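Local coordinates for Lin2111 protein (Listeria innocua, PDB 3EDP), which is of unestablished function but, as a GntR-family protein with a UTRA domain, probably binds DNA and regulates transcription, at residues K76-A79 against Q80-L83; G118-E121 against N122-V125; I164-V167 against N168-K171. One frame throughout, in Å; residues are numbered along the deposited sequence.

Contact 1. Residues K76-A79 against Q80-L83; sequences KLTA and QNIL
Asn81 reaches back from the first turn of helix 79-86 to hold the chain that leads into it. Its ND2 gives a bond to Lys76 O at 2.7 Å, nearly straight (168°) and in the plane of both the carbonyl and the amide. With chi1 at -77°, CG lies beside the residue's own backbone N, and the amide is thereby carried toward the incoming loop. Asn81 is tied twice, through its amide to a backbone carbonyl and through its backbone N to a side-chain oxygen, Thr78 OG1, 3.2 Å from Asn81 N. Thr78 stands at the N-cap position, and this is its capping bond; a chi1 of 61° tucks OG1 over the open helix end. The regular helical pattern starts alongside: Ile82 N bonds to Thr78 O at 3.0 Å, and Leu83 N to Ala79 O at 3.1 Å. Ahead of the cap, Leu77 forms the centre of an inverse gamma turn, whose Thr78 N to Lys76 O bond is weak; Lys76 O thus takes this weak N-H and the stronger Asn81 amide.

The tight part of the contact is this set of hydrogen bonds. The apolar side is looser: Ile82 CD1 stands 4.2 Å from Leu77 CB, and Leu77 itself turns to Ile101 and Phe104 of strand 99-108. On the solvent side the ends of Lys76 and Gln80 lead away from the opposite segment. The chemistry implies a helix start fixed mainly by hydrogen bonds: Thr78 accepts through OG1 and O, while Asn81 donates through N and ND2, joining loop to helix.

Contact 2. Residues G118-E121 against N122-V125; sequences GMKE and NELV
A chi1 of -67° places CG of Glu123 beside its own backbone N, and the chain then runs extended (chi2 175°), which sends the carboxylate back along the turn to Lys120. There OE2 accepts from Lys120 N at 2.8 Å; the N-H approaches from above the carboxylate plane and not within it. The same oxygen lies 3.4 Å from Lys120 CB, so the carboxylate rests against the base of the lysine side chain, while the lysine's ammonium end leads away: NZ remains 6.4 Å from Glu123 OE1, too far for the two charged ends to meet.

These residues form a type I beta turn from Lys120 to Glu123, which joins the segment after helix 110-117 to strand 124-134 in the six-stranded antiparallel sheet of the UTRA domain. Its closing bond runs from Glu123 N to Lys120 O at 2.9 Å, with the donor well above the carbonyl plane. The backbone bond and the carboxylate bond run in opposite senses between the same two residues, so Lys120 is held through both its N-H and its C=O.

Met119, a selenomethionine, lies against Glu123 and Val125. Its CE approaches Glu123 CB to 3.4 Å, and its SE lies 4.0 Å from Val125 CG1, where the strand has begun; beyond the segments the same side chain packs on Ala109 and Pro146. Glu121 turns its carboxylate elsewhere, with OE1 in a salt bridge to Lys111 of helix 110-117, while Glu123 OE1 has a long, weak ion pair with Lys66 of strand 63-66 in the GntR-family region.

Contact 3. Residues I164-V167 against N168-K171; sequences IELV and NSGK
The C-terminal end of helix 163-167, where the chain leaves the helix for the loop before strand 176-185, is built around the carbonyl of Leu166 and the residue that follows three places on, Ser169. Leu166 O accepts two bonds from that one residue. Ser169 OG donates at 2.8 Å, tilted 17° from the carbonyl plane, and Ser169 N donates at 3.0 Å from well above that plane. A chi1 of 82° sets OG between the serine's own backbone N and carbonyl carbon, folding the hydroxyl back over the helix end. OG also lies 4.0 Å from Leu166 CD1, a loose approach to a methyl group.

One step earlier, Asn168 N still makes a helical bond to Ile164 O at 2.9 Å and shares its hydrogen weakly with Glu165 O. The spacing therefore shortens from four residues to three as the helix runs out. Val167 O is handled differently: a water 2.7 Å away donates to it and accepts from Gly170 N, also at 2.7 Å. That bridge spans a gap of 4.2 Å between Val167 O and Gly170 N, too wide for a direct bond. The Val167 side chain packs on Ile217 and Ala218 of strand 215-225. Across the subunit interface, Ile164 and Glu165 pack on Leu177 and Phe175 of the second subunit.

Two carbonyls that lack the next helical N-H are thus met in other ways, Leu166 O by both N and OG of Ser169, and Val167 O by the water and the hydroxyl of Tyr150.

Along the chain the contacts come in series: 76-83 at the start of helix 79-86, then 118-125 at the turn into strand 124-134, then 164-171 at the end of helix 163-167. None touches another. Centres of contacts 1 and 2 lie about 27 Å apart on opposite sides of the chain's centre, while the centre of contact 3 is about 20 Å from that of contact 1 and about 19 Å from that of contact 2. Contacts 2 and 3 belong to the UTRA domain with its six-stranded antiparallel sheet; contact 1, between strand 70-73 and helix 79-86, packs against strand 99-108, outermost in that sheet within this chain. The three mark separate junctions between secondary-structure elements, and contact 3 alone reaches the second subunit.

Contact 1. Residues K76-A79 against Q80-L83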
ATOM      1  N   LYS A  76      -8.867 -22.370 -13.545  1.00 47.26           N
ATOM      2  CA  LYS A  76      -8.099 -23.593 -13.351  1.00 48.35           C
ATOM      3  C   LYS A  76      -6.621 -23.290 -13.150  1.00 47.56           C
ATOM      4  O   LYS A  76      -6.012 -22.569 -13.940  1.00 46.47           O
ATOM      5  CB  LYS A  76      -8.279 -24.520 -14.557  1.00 59.27           C
ATOM      6  CG  LYS A  76      -9.439 -25.496 -14.429  1.00 68.92           C
ATOM      7  CD  LYS A  76      -8.964 -26.847 -13.908  1.00 78.21           C
ATOM      8  CE  LYS A  76      -8.167 -27.598 -14.974  1.00 81.30           C
ATOM      9  NZ  LYS A  76      -7.489 -28.809 -14.429  1.00 82.25           N
ATOM     10  N   LEU A  77      -6.043 -23.842 -12.091  1.00 44.35           N
ATOM     11  CA  LEU A  77      -4.619 -23.666 -11.849  1.00 47.31           C
ATOM     12  C   LEU A  77      -3.816 -24.719 -12.604  1.00 46.51           C
ATOM     13  O   LEU A  77      -3.152 -25.571 -12.003  1.00 43.41           O
ATOM     14  CB  LEU A  77      -4.307 -23.711 -10.351  1.00 42.80           C
ATOM     15  CG  LEU A  77      -4.802 -22.539  -9.497  1.00 45.93           C
ATOM     16  CD1 LEU A  77      -4.612 -22.848  -8.022  1.00 50.05           C
ATOM     17  CD2 LEU A  77      -4.100 -21.222  -9.874  1.00 44.31           C
ATOM     18  N   THR A  78      -3.884 -24.662 -13.928  1.00 48.22           N
ATOM     19  CA  THR A  78      -3.091 -25.561 -14.759  1.00 48.27           C
ATOM     20  C   THR A  78      -1.643 -25.113 -14.700  1.00 46.16           C
ATOM     21  O   THR A  78      -1.333 -24.057 -14.147  1.00 40.49           O
ATOM     22  CB  THR A  78      -3.546 -25.529 -16.221  1.00 50.42           C
ATOM     23  OG1 THR A  78      -3.383 -24.204 -16.742  1.00 52.81           O
ATOM     24  CG2 THR A  78      -5.012 -25.956 -16.340  1.00 43.82           C
ATOM     25  N   ALA A  79      -0.755 -25.913 -15.273  1.00 41.26           N
ATOM     26  CA  ALA A  79       0.659 -25.579 -15.285  1.00 49.16           C
ATOM     27  C   ALA A  79       0.859 -24.280 -16.045  1.00 45.98           C
ATOM     28  O   ALA A  79       1.680 -23.440 -15.666  1.00 48.24           O
ATOM     29  CB  ALA A  79       1.465 -26.702 -15.923  1.00 52.33           C
ATOM     30  N   GLN A  80       0.089 -24.111 -17.113  1.00 34.08           N
ATOM     31  CA  GLN A  80       0.211 -22.922 -17.948  1.00 38.54           C
ATOM     32  C   GLN A  80      -0.226 -21.660 -17.204  1.00 34.07           C
ATOM     33  O   GLN A  80       0.453 -20.633 -17.250  1.00 35.53           O
ATOM     34  CB  GLN A  80      -0.598 -23.079 -19.241  1.00 43.93           C
ATOM     35  CG  GLN A  80      -0.365 -21.954 -20.232  1.00 52.26           C
ATOM     36  CD  GLN A  80       1.111 -21.727 -20.511  1.00 60.43           C
ATOM     37  OE1 GLN A  80       1.600 -20.595 -20.459  1.00 66.53           O
ATOM     38  NE2 GLN A  80       1.832 -22.807 -20.799  1.00 55.16           N
ATOM     39  N   ASN A  81      -1.371 -21.737 -16.538  1.00 35.56           N
ATOM     40  CA  ASN A  81      -1.892 -20.588 -15.811  1.00 39.98           C
ATOM     41  C   ASN A  81      -0.968 -20.176 -14.670  1.00 34.81           C
ATOM     42  O   ASN A  81      -0.757 -18.987 -14.434  1.00 39.01           O
ATOM     43  CB  ASN A  81      -3.320 -20.850 -15.320  1.00 39.01           C
ATOM     44  CG  ASN A  81      -4.353 -20.711 -16.440  1.00 47.83           C
ATOM     45  OD1 ASN A  81      -4.049 -20.195 -17.526  1.00 44.13           O
ATOM     46  ND2 ASN A  81      -5.577 -21.165 -16.180  1.00 39.43           N
ATOM     47  N   ILE A  82      -0.406 -21.160 -13.981  1.00 36.75           N
ATOM     48  CA  ILE A  82       0.521 -20.876 -12.894  1.00 39.45           C
ATOM     49  C   ILE A  82       1.735 -20.137 -13.432  1.00 38.71           C
ATOM     50  O   ILE A  82       2.157 -19.119 -12.869  1.00 35.93           O
ATOM     51  CB  ILE A  82       0.939 -22.152 -12.148  1.00 36.58           C
ATOM     52  CG1 ILE A  82      -0.222 -22.650 -11.283  1.00 41.05           C
ATOM     53  CG2 ILE A  82       2.139 -21.879 -11.266  1.00 32.04           C
ATOM     54  CD1 ILE A  82      -0.112 -24.129 -10.886  1.00 48.26           C
ATOM     55  N   LEU A  83       2.272 -20.637 -14.540  1.00 38.04           N
ATOM     56  CA  LEU A  83       3.381 -19.977 -15.225  1.00 44.79           C
ATOM     57  C   LEU A  83       3.020 -18.533 -15.583  1.00 45.18           C
ATOM     58  O   LEU A  83       3.828 -17.628 -15.418  1.00 39.94           O
ATOM     59  CB  LEU A  83       3.756 -20.752 -16.493  1.00 46.67           C
ATOM     60  CG  LEU A  83       4.929 -20.195 -17.301  1.00 53.23           C
ATOM     61  CD1 LEU A  83       6.142 -19.957 -16.409  1.00 49.33           C
ATOM     62  CD2 LEU A  83       5.277 -21.130 -18.453  1.00 54.17           C
TER

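Contact 2. Residues G118-E121 against N122-V125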
ATOM      1  N   GLY A 118     -19.741  -2.977   0.058  1.00 46.78           N
ATOM      2  CA  GLY A 118     -21.051  -2.393  -0.153  1.00 40.49           C
ATOM      3  C   GLY A 118     -21.714  -3.019  -1.364  1.00 51.71           C
ATOM      4  O   GLY A 118     -22.225  -2.313  -2.230  1.00 54.04           O
HETATM    5  N   MSE A 119     -21.690  -4.350  -1.425  1.00 57.20           N
HETATM    6  CA  MSE A 119     -22.301  -5.098  -2.524  1.00 51.49           C
HETATM    7  C   MSE A 119     -23.315  -6.113  -1.991  1.00 53.29           C
HETATM    8  O   MSE A 119     -23.537  -6.208  -0.783  1.00 54.19           O
HETATM    9  CB  MSE A 119     -21.225  -5.801  -3.362  1.00 50.66           C
HETATM   10  CG  MSE A 119     -20.505  -6.932  -2.640  1.00 56.19           C
HETATM   11 SE   MSE A 119     -18.907  -7.585  -3.569  0.68 51.46          SE
HETATM   12  CE  MSE A 119     -19.755  -8.334  -5.155  1.00 72.96           C
ATOM     13  N   LYS A 120     -23.929  -6.871  -2.893  1.00 53.68           N
ATOM     14  CA  LYS A 120     -24.907  -7.880  -2.493  1.00 62.66           C
ATOM     15  C   LYS A 120     -24.228  -9.187  -2.093  1.00 60.83           C
ATOM     16  O   LYS A 120     -23.329  -9.669  -2.784  1.00 58.94           O
ATOM     17  CB  LYS A 120     -25.925  -8.125  -3.608  1.00 71.14           C
ATOM     18  CG  LYS A 120     -26.716  -6.890  -3.998  1.00 81.18           C
ATOM     19  CD  LYS A 120     -27.246  -6.169  -2.766  1.00 89.47           C
ATOM     20  CE  LYS A 120     -28.170  -5.015  -3.142  1.00 92.16           C
ATOM     21  NZ  LYS A 120     -29.427  -5.491  -3.785  1.00 89.70           N
ATOM     22  N   GLU A 121     -24.675  -9.754  -0.977  1.00 60.39           N
ATOM     23  CA  GLU A 121     -24.065 -10.947  -0.387  1.00 61.19           C
ATOM     24  C   GLU A 121     -23.954 -12.131  -1.351  1.00 52.52           C
ATOM     25  O   GLU A 121     -23.079 -12.985  -1.196  1.00 50.50           O
ATOM     26  CB  GLU A 121     -24.820 -11.362   0.881  1.00 67.10           C
ATOM     27  CG  GLU A 121     -26.337 -11.405   0.726  1.00 81.56           C
ATOM     28  CD  GLU A 121     -26.971 -10.020   0.667  1.00 93.30           C
ATOM     29  OE1 GLU A 121     -26.316  -9.042   1.091  1.00 91.88           O
ATOM     30  OE2 GLU A 121     -28.128  -9.911   0.196  1.00 97.54           O
ATOM     31  N   ASN A 122     -24.831 -12.169  -2.348  1.00 50.74           N
ATOM     32  CA  ASN A 122     -24.877 -13.271  -3.303  1.00 54.71           C
ATOM     33  C   ASN A 122     -24.086 -12.995  -4.577  1.00 51.13           C
ATOM     34  O   ASN A 122     -23.969 -13.856  -5.447  1.00 55.35           O
ATOM     35  CB  ASN A 122     -26.326 -13.596  -3.662  1.00 68.24           C
ATOM     36  CG  ASN A 122     -27.081 -12.386  -4.179  1.00 83.01           C
ATOM     37  OD1 ASN A 122     -27.221 -11.382  -3.477  1.00 84.29           O
ATOM     38  ND2 ASN A 122     -27.572 -12.473  -5.411  1.00 88.58           N
ATOM     39  N   GLU A 123     -23.550 -11.788  -4.692  1.00 50.23           N
ATOM     40  CA  GLU A 123     -22.714 -11.446  -5.834  1.00 51.65           C
ATOM     41  C   GLU A 123     -21.331 -12.069  -5.668  1.00 44.96           C
ATOM     42  O   GLU A 123     -20.919 -12.396  -4.557  1.00 41.09           O
ATOM     43  CB  GLU A 123     -22.644  -9.928  -6.012  1.00 60.65           C
ATOM     44  CG  GLU A 123     -23.988  -9.323  -6.419  1.00 65.42           C
ATOM     45  CD  GLU A 123     -23.961  -7.810  -6.493  1.00 73.13           C
ATOM     46  OE1 GLU A 123     -24.540  -7.260  -7.454  1.00 79.35           O
ATOM     47  OE2 GLU A 123     -23.365  -7.170  -5.598  1.00 70.04           O
ATOM     48  N   LEU A 124     -20.622 -12.247  -6.775  1.00 37.09           N
ATOM     49  CA  LEU A 124     -19.420 -13.065  -6.768  1.00 38.14           C
ATOM     50  C   LEU A 124     -18.126 -12.276  -6.596  1.00 38.74           C
ATOM     51  O   LEU A 124     -18.025 -11.123  -7.016  1.00 35.68           O
ATOM     52  CB  LEU A 124     -19.357 -13.896  -8.050  1.00 37.58           C
ATOM     53  CG  LEU A 124     -20.612 -14.726  -8.329  1.00 45.37           C
ATOM     54  CD1 LEU A 124     -20.511 -15.386  -9.697  1.00 39.27           C
ATOM     55  CD2 LEU A 124     -20.833 -15.763  -7.229  1.00 46.14           C
ATOM     56  N   VAL A 125     -17.138 -12.926  -5.987  1.00 34.90           N
ATOM     57  CA  VAL A 125     -15.796 -12.386  -5.853  1.00 31.06           C
ATOM     58  C   VAL A 125     -14.784 -13.477  -6.172  1.00 30.05           C
ATOM     59  O   VAL A 125     -15.057 -14.660  -5.980  1.00 31.49           O
ATOM     60  CB  VAL A 125     -15.514 -11.852  -4.414  1.00 32.33           C
ATOM     61  CG1 VAL A 125     -16.528 -10.783  -4.025  1.00 38.06           C
ATOM     62  CG2 VAL A 125     -15.517 -12.991  -3.393  1.00 27.16           C
TER

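Contact 3. Residues I164-V167 against N168-K171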
ATOM      1  N   ILE A 164      -0.222  -4.261  -6.522  1.00 31.26           N
ATOM      2  CA  ILE A 164      -0.757  -2.953  -6.868  1.00 26.09           C
ATOM      3  C   ILE A 164      -1.121  -2.950  -8.341  1.00 29.83           C
ATOM      4  O   ILE A 164      -2.196  -2.480  -8.736  1.00 29.40           O
ATOM      5  CB  ILE A 164       0.260  -1.830  -6.594  1.00 36.49           C
ATOM      6  CG1 ILE A 164       0.512  -1.694  -5.098  1.00 38.40           C
ATOM      7  CG2 ILE A 164      -0.237  -0.515  -7.148  1.00 34.76           C
ATOM      8  CD1 ILE A 164       1.498  -0.605  -4.776  1.00 54.45           C
ATOM      9  N   GLU A 165      -0.232  -3.498  -9.160  1.00 25.56           N
ATOM     10  CA  GLU A 165      -0.537  -3.619 -10.580  1.00 24.82           C
ATOM     11  C   GLU A 165      -1.820  -4.428 -10.783  1.00 24.76           C
ATOM     12  O   GLU A 165      -2.705  -4.024 -11.535  1.00 31.14           O
ATOM     13  CB  GLU A 165       0.633  -4.228 -11.350  1.00 25.97           C
ATOM     14  CG  GLU A 165       0.333  -4.456 -12.820  1.00 41.37           C
ATOM     15  CD  GLU A 165       1.596  -4.571 -13.658  1.00 52.75           C
ATOM     16  OE1 GLU A 165       1.494  -4.596 -14.898  1.00 48.87           O
ATOM     17  OE2 GLU A 165       2.697  -4.637 -13.075  1.00 60.30           O
ATOM     18  N   LEU A 166      -1.940  -5.553 -10.082  1.00 24.48           N
ATOM     19  CA  LEU A 166      -3.118  -6.412 -10.232  1.00 21.52           C
ATOM     20  C   LEU A 166      -4.398  -5.678  -9.809  1.00 29.28           C
ATOM     21  O   LEU A 166      -5.413  -5.717 -10.508  1.00 29.74           O
ATOM     22  CB  LEU A 166      -2.964  -7.703  -9.414  1.00 22.92           C
ATOM     23  CG  LEU A 166      -4.193  -8.627  -9.399  1.00 26.64           C
ATOM     24  CD1 LEU A 166      -4.501  -9.101 -10.801  1.00 31.09           C
ATOM     25  CD2 LEU A 166      -4.001  -9.823  -8.472  1.00 25.58           C
ATOM     26  N   VAL A 167      -4.341  -5.007  -8.661  1.00 27.06           N
ATOM     27  CA  VAL A 167      -5.506  -4.295  -8.141  1.00 33.38           C
ATOM     28  C   VAL A 167      -5.911  -3.150  -9.068  1.00 31.62           C
ATOM     29  O   VAL A 167      -7.082  -2.790  -9.170  1.00 30.64           O
ATOM     30  CB  VAL A 167      -5.257  -3.748  -6.723  1.00 31.57           C
ATOM     31  CG1 VAL A 167      -6.377  -2.820  -6.320  1.00 35.50           C
ATOM     32  CG2 VAL A 167      -5.132  -4.893  -5.727  1.00 27.53           C
ATOM     33  N   ASN A 168      -4.926  -2.605  -9.765  1.00 26.65           N
ATOM     34  CA  ASN A 168      -5.146  -1.490 -10.672  1.00 35.61           C
ATOM     35  C   ASN A 168      -5.647  -1.940 -12.042  1.00 36.88           C
ATOM     36  O   ASN A 168      -5.951  -1.116 -12.902  1.00 39.68           O
ATOM     37  CB  ASN A 168      -3.834  -0.729 -10.840  1.00 39.79           C
ATOM     38  CG  ASN A 168      -4.039   0.672 -11.308  1.00 47.88           C
ATOM     39  OD1 ASN A 168      -3.338   1.147 -12.198  1.00 61.15           O
ATOM     40  ND2 ASN A 168      -5.007   1.352 -10.719  1.00 43.07           N
ATOM     41  N   SER A 169      -5.737  -3.250 -12.248  1.00 33.92           N
ATOM     42  CA  SER A 169      -5.935  -3.786 -13.592  1.00 31.16           C
ATOM     43  C   SER A 169      -7.402  -4.032 -13.991  1.00 33.95           C
ATOM     44  O   SER A 169      -7.679  -4.494 -15.095  1.00 28.90           O
ATOM     45  CB  SER A 169      -5.129  -5.084 -13.758  1.00 28.18           C
ATOM     46  OG  SER A 169      -5.842  -6.182 -13.218  1.00 34.98           O
ATOM     47  N   GLY A 170      -8.338  -3.743 -13.096  1.00 36.50           N
ATOM     48  CA  GLY A 170      -9.743  -3.967 -13.392  1.00 32.67           C
ATOM     49  C   GLY A 170     -10.447  -2.728 -13.928  1.00 38.18           C
ATOM     50  O   GLY A 170      -9.837  -1.875 -14.574  1.00 31.12           O
ATOM     51  N   LYS A 171     -11.744  -2.639 -13.655  1.00 35.16           N
ATOM     52  CA  LYS A 171     -12.590  -1.546 -14.134  1.00 34.94           C
ATOM     53  C   LYS A 171     -12.136  -0.162 -13.650  1.00 39.36           C
ATOM     54  O   LYS A 171     -12.140   0.797 -14.413  1.00 36.17           O
ATOM     55  CB  LYS A 171     -14.031  -1.806 -13.682  1.00 40.35           C
ATOM     56  CG  LYS A 171     -15.092  -0.945 -14.334  1.00 49.98           C
ATOM     57  CD  LYS A 171     -16.480  -1.467 -13.968  1.00 55.43           C
ATOM     58  CE  LYS A 171     -17.576  -0.508 -14.399  1.00 61.42           C
ATOM     59  NZ  LYS A 171     -18.904  -0.942 -13.886  1.00 68.41           N
TER
HETATM   60  O   HOH W   1      -9.006  -2.208 -10.930  1.00 29.40           O